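Local coordinates for protein ArsR family transcriptional regulator (Comamonas testosteroni, PDB 6UVU) that acts as an antimony(III)-responsive transcriptional repressor, probably by binding DNA through a winged helix-turn-helix domain, at residues B[43-48]-B[106-111]; B[48-53]-B[60-65]. All blocks are in the same frame, centred on the assembly; numbering follows the deposited sequence.

Interaction 1 of 2, residues B[43-48]-B[106-111]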
loop_
_atom_site.group_PDB
_atom_site.type_symbol
_atom_site.label_atom_id
_atom_site.label_comp_id
_atom_site.label_asym_id
_atom_site.label_seq_id
_atom_site.Cartn_x
_atom_site.Cartn_y
_atom_site.Cartn_z
ATOM N N THR B 43 -2.217 13.463 0.069
ATOM C CA THR B 43 -3.534 14.088 0.058
ATOM C C THR B 43 -4.637 13.081 -0.236
ATOM O O THR B 43 -5.685 13.101 0.418
ATOM C CB THR B 43 -3.546 15.222 -0.966
ATOM O OG1 THR B 43 -2.784 16.315 -0.439
ATOM C CG2 THR B 43 -4.963 15.678 -1.274
ATOM N N ARG B 44 -4.419 12.183 -1.208
ATOM C CA ARG B 44 -5.446 11.195 -1.534
ATOM C C ARG B 44 -5.740 10.296 -0.348
ATOM O O ARG B 44 -6.891 9.906 -0.124
ATOM C CB ARG B 44 -5.028 10.330 -2.719
ATOM C CG ARG B 44 -5.044 11.025 -4.059
ATOM C CD ARG B 44 -5.179 10.018 -5.177
ATOM N NE ARG B 44 -3.956 9.279 -5.356
ATOM C CZ ARG B 44 -2.880 9.737 -5.987
ATOM N NH1 ARG B 44 -2.860 10.960 -6.503
ATOM N NH2 ARG B 44 -1.808 8.968 -6.080
ATOM N N LEU B 45 -4.703 9.939 0.407
ATOM C CA LEU B 45 -4.869 9.008 1.512
ATOM C C LEU B 45 -5.655 9.654 2.643
ATOM O O LEU B 45 -6.512 9.015 3.259
ATOM C CB LEU B 45 -3.492 8.535 1.996
ATOM C CG LEU B 45 -3.479 7.393 3.016
ATOM C CD1 LEU B 45 -4.001 6.108 2.383
ATOM C CD2 LEU B 45 -2.086 7.142 3.623
ATOM N N ARG B 46 -5.365 10.920 2.935
ATOM C CA ARG B 46 -6.124 11.644 3.950
ATOM C C ARG B 46 -7.569 11.833 3.519
ATOM O O ARG B 46 -8.483 11.705 4.338
ATOM C CB ARG B 46 -5.468 12.999 4.229
ATOM C CG ARG B 46 -4.071 12.906 4.826
ATOM C CD ARG B 46 -3.614 14.277 5.273
ATOM N NE ARG B 46 -4.344 14.728 6.453
ATOM C CZ ARG B 46 -4.811 15.964 6.603
ATOM N NH1 ARG B 46 -4.635 16.852 5.634
ATOM N NH2 ARG B 46 -5.459 16.313 7.713
ATOM N N LEU B 47 -7.793 12.125 2.230
ATOM C CA LEU B 47 -9.159 12.244 1.721
ATOM C C LEU B 47 -9.903 10.933 1.881
ATOM O O LEU B 47 -11.083 10.915 2.268
ATOM C CB LEU B 47 -9.136 12.654 0.240
ATOM C CG LEU B 47 -8.902 14.117 -0.123
ATOM C CD1 LEU B 47 -8.753 14.286 -1.641
ATOM C CD2 LEU B 47 -10.084 14.932 0.379
ATOM N N LEU B 48 -9.213 9.821 1.595
ATOM C CA LEU B 48 -9.826 8.496 1.663
ATOM C C LEU B 48 -10.154 8.119 3.100
ATOM O O LEU B 48 -11.187 7.495 3.370
ATOM C CB LEU B 48 -8.887 7.459 1.058
ATOM C CG LEU B 48 -9.103 6.904 -0.351
ATOM C CD1 LEU B 48 -9.961 7.804 -1.183
ATOM C CD2 LEU B 48 -7.756 6.645 -1.040
ATOM N N ARG B 106 -9.532 -2.081 2.540
ATOM C CA ARG B 106 -8.694 -2.926 3.390
ATOM C C ARG B 106 -7.257 -2.416 3.455
ATOM O O ARG B 106 -6.603 -2.516 4.508
ATOM C CB ARG B 106 -8.692 -4.371 2.890
ATOM C CG ARG B 106 -9.969 -4.864 2.257
ATOM C CD ARG B 106 -10.316 -6.250 2.738
ATOM N NE ARG B 106 -9.241 -7.226 2.556
ATOM C CZ ARG B 106 -9.330 -8.296 1.763
ATOM N NH1 ARG B 106 -10.442 -8.526 1.070
ATOM N NH2 ARG B 106 -8.310 -9.146 1.654
ATOM N N MET B 107 -6.746 -1.868 2.351
ATOM C CA MET B 107 -5.366 -1.387 2.328
ATOM C C MET B 107 -5.217 -0.113 3.145
ATOM O O MET B 107 -4.224 0.057 3.868
ATOM C CB MET B 107 -4.897 -1.176 0.882
ATOM C CG MET B 107 -3.357 -1.049 0.723
ATOM S SD MET B 107 -2.348 -2.446 1.329
ATOM C CE MET B 107 -2.628 -3.645 0.021
ATOM N N LEU B 108 -6.204 0.789 3.059
ATOM C CA LEU B 108 -6.248 1.932 3.968
ATOM C C LEU B 108 -6.329 1.481 5.424
ATOM O O LEU B 108 -5.612 2.008 6.272
ATOM C CB LEU B 108 -7.429 2.847 3.618
ATOM C CG LEU B 108 -7.956 3.822 4.676
ATOM C CD1 LEU B 108 -6.990 4.960 4.919
ATOM C CD2 LEU B 108 -9.346 4.393 4.286
ATOM N N GLU B 109 -7.183 0.499 5.732
ATOM C CA GLU B 109 -7.309 0.026 7.110
ATOM C C GLU B 109 -5.995 -0.557 7.616
ATOM O O GLU B 109 -5.631 -0.366 8.784
ATOM C CB GLU B 109 -8.423 -1.019 7.222
ATOM C CG GLU B 109 -9.851 -0.473 7.074
ATOM C CD GLU B 109 -10.887 -1.592 7.134
ATOM O OE1 GLU B 109 -10.478 -2.769 7.309
ATOM O OE2 GLU B 109 -12.101 -1.304 7.023
ATOM N N LEU B 110 -5.286 -1.301 6.765
ATOM C CA LEU B 110 -3.982 -1.828 7.163
ATOM C C LEU B 110 -3.016 -0.696 7.467
ATOM O O LEU B 110 -2.331 -0.701 8.497
ATOM C CB LEU B 110 -3.409 -2.738 6.077
ATOM C CG LEU B 110 -2.006 -3.276 6.399
ATOM C CD1 LEU B 110 -2.018 -4.082 7.703
ATOM C CD2 LEU B 110 -1.471 -4.116 5.238
ATOM N N GLY B 111 -2.975 0.300 6.592
ATOM C CA GLY B 111 -2.198 1.488 6.875
ATOM C C GLY B 111 -2.540 2.106 8.216
ATOM O O GLY B 111 -1.649 2.528 8.954
#
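The flat group in this contact is the peptide carbonyl of L48, and the δ-methyl CD2 of L108 lies over one of its faces. CD2 of L108 is 3.7 Å from O of L48 and 4.0 Å from C of L48, standing well above the carbonyl plane. The same oxygen accepts the helical bond from A52 N, so the methyl covers a carbonyl already engaged within its own helix. L108 CD2 is a looser 4.5 Å from CB of L48. The other branch of L108 serves L45: the CD1 methyls of L45 and L108 meet at 4.1 Å, the two side chains slanting past one another. With CG opposite the backbone N (chi1 160°), the fork of L108 is carried toward helix 42-54, and its methyls divide between L45 and L48, about one turn apart. Behind this apolar seam, L39 of helix 26-39 packs on L45, L48 and M107. V32 of the second subunit also covers L45, while R106 forms a salt bridge with E117 of that subunit. Here the long C-terminal helix 102-121 packs against helix 42-54 and also meets the partner subunit, an arrangement characteristic of the dimeric winged helix-turn-helix repressors of the ArsR family.

Interaction 2 of 2, residues B[48-53]-B[60-65]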
loop_
_atom_site.group_PDB
_atom_site.type_symbol
_atom_site.label_atom_id
_atom_site.label_comp_id
_atom_site.label_asym_id
_atom_site.label_seq_id
_atom_site.Cartn_x
_atom_site.Cartn_y
_atom_site.Cartn_z
ATOM N N LEU B 48 -9.213 9.821 1.595
ATOM C CA LEU B 48 -9.826 8.496 1.663
ATOM C C LEU B 48 -10.154 8.119 3.100
ATOM O O LEU B 48 -11.187 7.495 3.370
ATOM C CB LEU B 48 -8.887 7.459 1.058
ATOM C CG LEU B 48 -9.103 6.904 -0.351
ATOM C CD1 LEU B 48 -9.961 7.804 -1.183
ATOM C CD2 LEU B 48 -7.756 6.645 -1.040
ATOM N N HIS B 49 -9.275 8.474 4.033
ATOM C CA HIS B 49 -9.568 8.215 5.432
ATOM C C HIS B 49 -10.752 9.054 5.916
ATOM O O HIS B 49 -11.646 8.536 6.590
ATOM C CB HIS B 49 -8.335 8.484 6.295
ATOM C CG HIS B 49 -8.537 8.096 7.730
ATOM N ND1 HIS B 49 -7.869 8.700 8.773
ATOM C CD2 HIS B 49 -9.326 7.147 8.284
ATOM C CE1 HIS B 49 -8.247 8.144 9.912
ATOM N NE2 HIS B 49 -9.130 7.198 9.643
ATOM N N ALA B 50 -10.757 10.355 5.606
ATOM C CA ALA B 50 -11.872 11.218 6.000
ATOM C C ALA B 50 -13.199 10.708 5.442
ATOM O O ALA B 50 -14.231 10.788 6.115
ATOM C CB ALA B 50 -11.617 12.653 5.537
ATOM N N LEU B 51 -13.189 10.162 4.218
ATOM C CA LEU B 51 -14.387 9.541 3.656
ATOM C C LEU B 51 -14.741 8.248 4.373
ATOM O O LEU B 51 -15.922 7.948 4.582
ATOM C CB LEU B 51 -14.187 9.256 2.178
ATOM C CG LEU B 51 -14.120 10.471 1.279
ATOM C CD1 LEU B 51 -13.580 10.049 -0.077
ATOM C CD2 LEU B 51 -15.521 11.071 1.156
ATOM N N ALA B 52 -13.731 7.452 4.734
ATOM C CA ALA B 52 -13.985 6.180 5.400
ATOM C C ALA B 52 -14.528 6.388 6.808
ATOM O O ALA B 52 -15.361 5.599 7.269
ATOM C CB ALA B 52 -12.699 5.341 5.448
ATOM N N ARG B 53 -14.029 7.410 7.522
ATOM C CA ARG B 53 -14.505 7.698 8.879
ATOM C C ARG B 53 -15.987 8.038 8.880
ATOM O O ARG B 53 -16.765 7.509 9.682
ATOM C CB ARG B 53 -13.751 8.881 9.494
ATOM C CG ARG B 53 -12.286 8.697 9.696
ATOM C CD ARG B 53 -11.688 9.831 10.535
ATOM N NE ARG B 53 -12.017 9.708 11.956
ATOM C CZ ARG B 53 -12.577 10.672 12.679
ATOM N NH1 ARG B 53 -12.868 11.845 12.125
ATOM N NH2 ARG B 53 -12.839 10.462 13.957
ATOM N N THR B 60 -17.575 20.207 0.523
ATOM C CA THR B 60 -17.389 21.279 1.502
ATOM C C THR B 60 -17.006 20.738 2.879
ATOM O O THR B 60 -16.106 21.268 3.543
ATOM C CB THR B 60 -18.669 22.119 1.588
ATOM O OG1 THR B 60 -18.668 23.075 0.523
ATOM C CG2 THR B 60 -18.781 22.831 2.937
ATOM N N ASP B 61 -17.703 19.703 3.341
ATOM C CA ASP B 61 -17.343 19.078 4.607
ATOM C C ASP B 61 -15.993 18.384 4.501
ATOM O O ASP B 61 -15.134 18.530 5.378
ATOM C CB ASP B 61 -18.426 18.080 5.020
ATOM C CG ASP B 61 -19.780 18.739 5.243
ATOM O OD1 ASP B 61 -19.844 19.986 5.332
ATOM O OD2 ASP B 61 -20.782 17.997 5.325
ATOM N N LEU B 62 -15.788 17.625 3.422
ATOM C CA LEU B 62 -14.529 16.915 3.245
ATOM C C LEU B 62 -13.350 17.881 3.159
ATOM O O LEU B 62 -12.320 17.673 3.810
ATOM C CB LEU B 62 -14.618 16.026 2.009
ATOM C CG LEU B 62 -13.340 15.296 1.634
ATOM C CD1 LEU B 62 -12.779 14.538 2.826
ATOM C CD2 LEU B 62 -13.608 14.357 0.486
ATOM N N ALA B 63 -13.494 18.967 2.398
ATOM C CA ALA B 63 -12.419 19.952 2.308
ATOM C C ALA B 63 -12.167 20.638 3.645
ATOM O O ALA B 63 -11.021 20.995 3.952
ATOM C CB ALA B 63 -12.740 20.993 1.233
ATOM N N ALA B 64 -13.211 20.834 4.457
ATOM C CA ALA B 64 -12.988 21.363 5.799
ATOM C C ALA B 64 -12.237 20.359 6.658
ATOM O O ALA B 64 -11.326 20.743 7.396
ATOM C CB ALA B 64 -14.310 21.747 6.463
ATOM N N ALA B 65 -12.600 19.073 6.563
ATOM C CA ALA B 65 -11.971 18.038 7.385
ATOM C C ALA B 65 -10.463 17.998 7.191
ATOM O O ALA B 65 -9.717 17.840 8.159
ATOM C CB ALA B 65 -12.579 16.670 7.075
#
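L62 meets helix 48-53 with its two methyls divided between neighbouring residues, CD1 to A50 and CD2 to L51. Extended with CG opposite its backbone N (chi1 176°), L62 carries its fork toward helix 48-53. CD1 of L62 reaches CB of A50 at 3.5 Å, a tight methyl-to-methyl contact, consistent with the small alanine letting L62 come close to the helix. L51 presents itself differently: its CG is folded to the side of its own backbone N (chi1 -69°), so that although its CB does not face the other helix directly, the end of the side chain swings across. There CD2 of L51 touches CD2 of L62 at 3.9 Å, and the two leucines lie at about a right angle, each offering the branched end of its chain. A second alanine completes the contact one turn further along, where A65 CB stands 4.4 Å from A50 CB at the more exposed margin. The axes of segments 48-53 and 60-65 approach to 10.0 Å, their directions 120° apart, and the leucine ends of L62 and L51 span much of that gap. Elsewhere on helix 42-54, H49 ND1 is hydrogen-bonded to I24 N of the second subunit. L62 also packs on V73 and L77 of helix 70-82; L51 touches L77 as well and reaches I99 of strand 94-99, so helix 42-54 and the helix-turn-helix pair 59-65 and 70-82 share one apolar core bordered by a strand of the wing.

Overall arrangement
Helix 42-54 is the common element of interactions 1 and 2, whose centres lie about 11 Å apart and which share L48. It shows how one helix can serve two layers of a fold: residues 43-48 meet the C-terminal helix in a contact centred about 3 Å from the centre of the chain, and residues 48-53 meet helix 59-65 in one centred about 12 Å from it. The layers are continuous. L47 CD2 lies 3.5 Å from L62 CG, and L108 CD2 lies 3.7 Å from A52 CB, so the central leucine of each contact also touches the helical segment of the other. Both border the second subunit, and helix 42-54 connects the C-terminal helix with helix 59-65 of the probable DNA-binding helix-turn-helix.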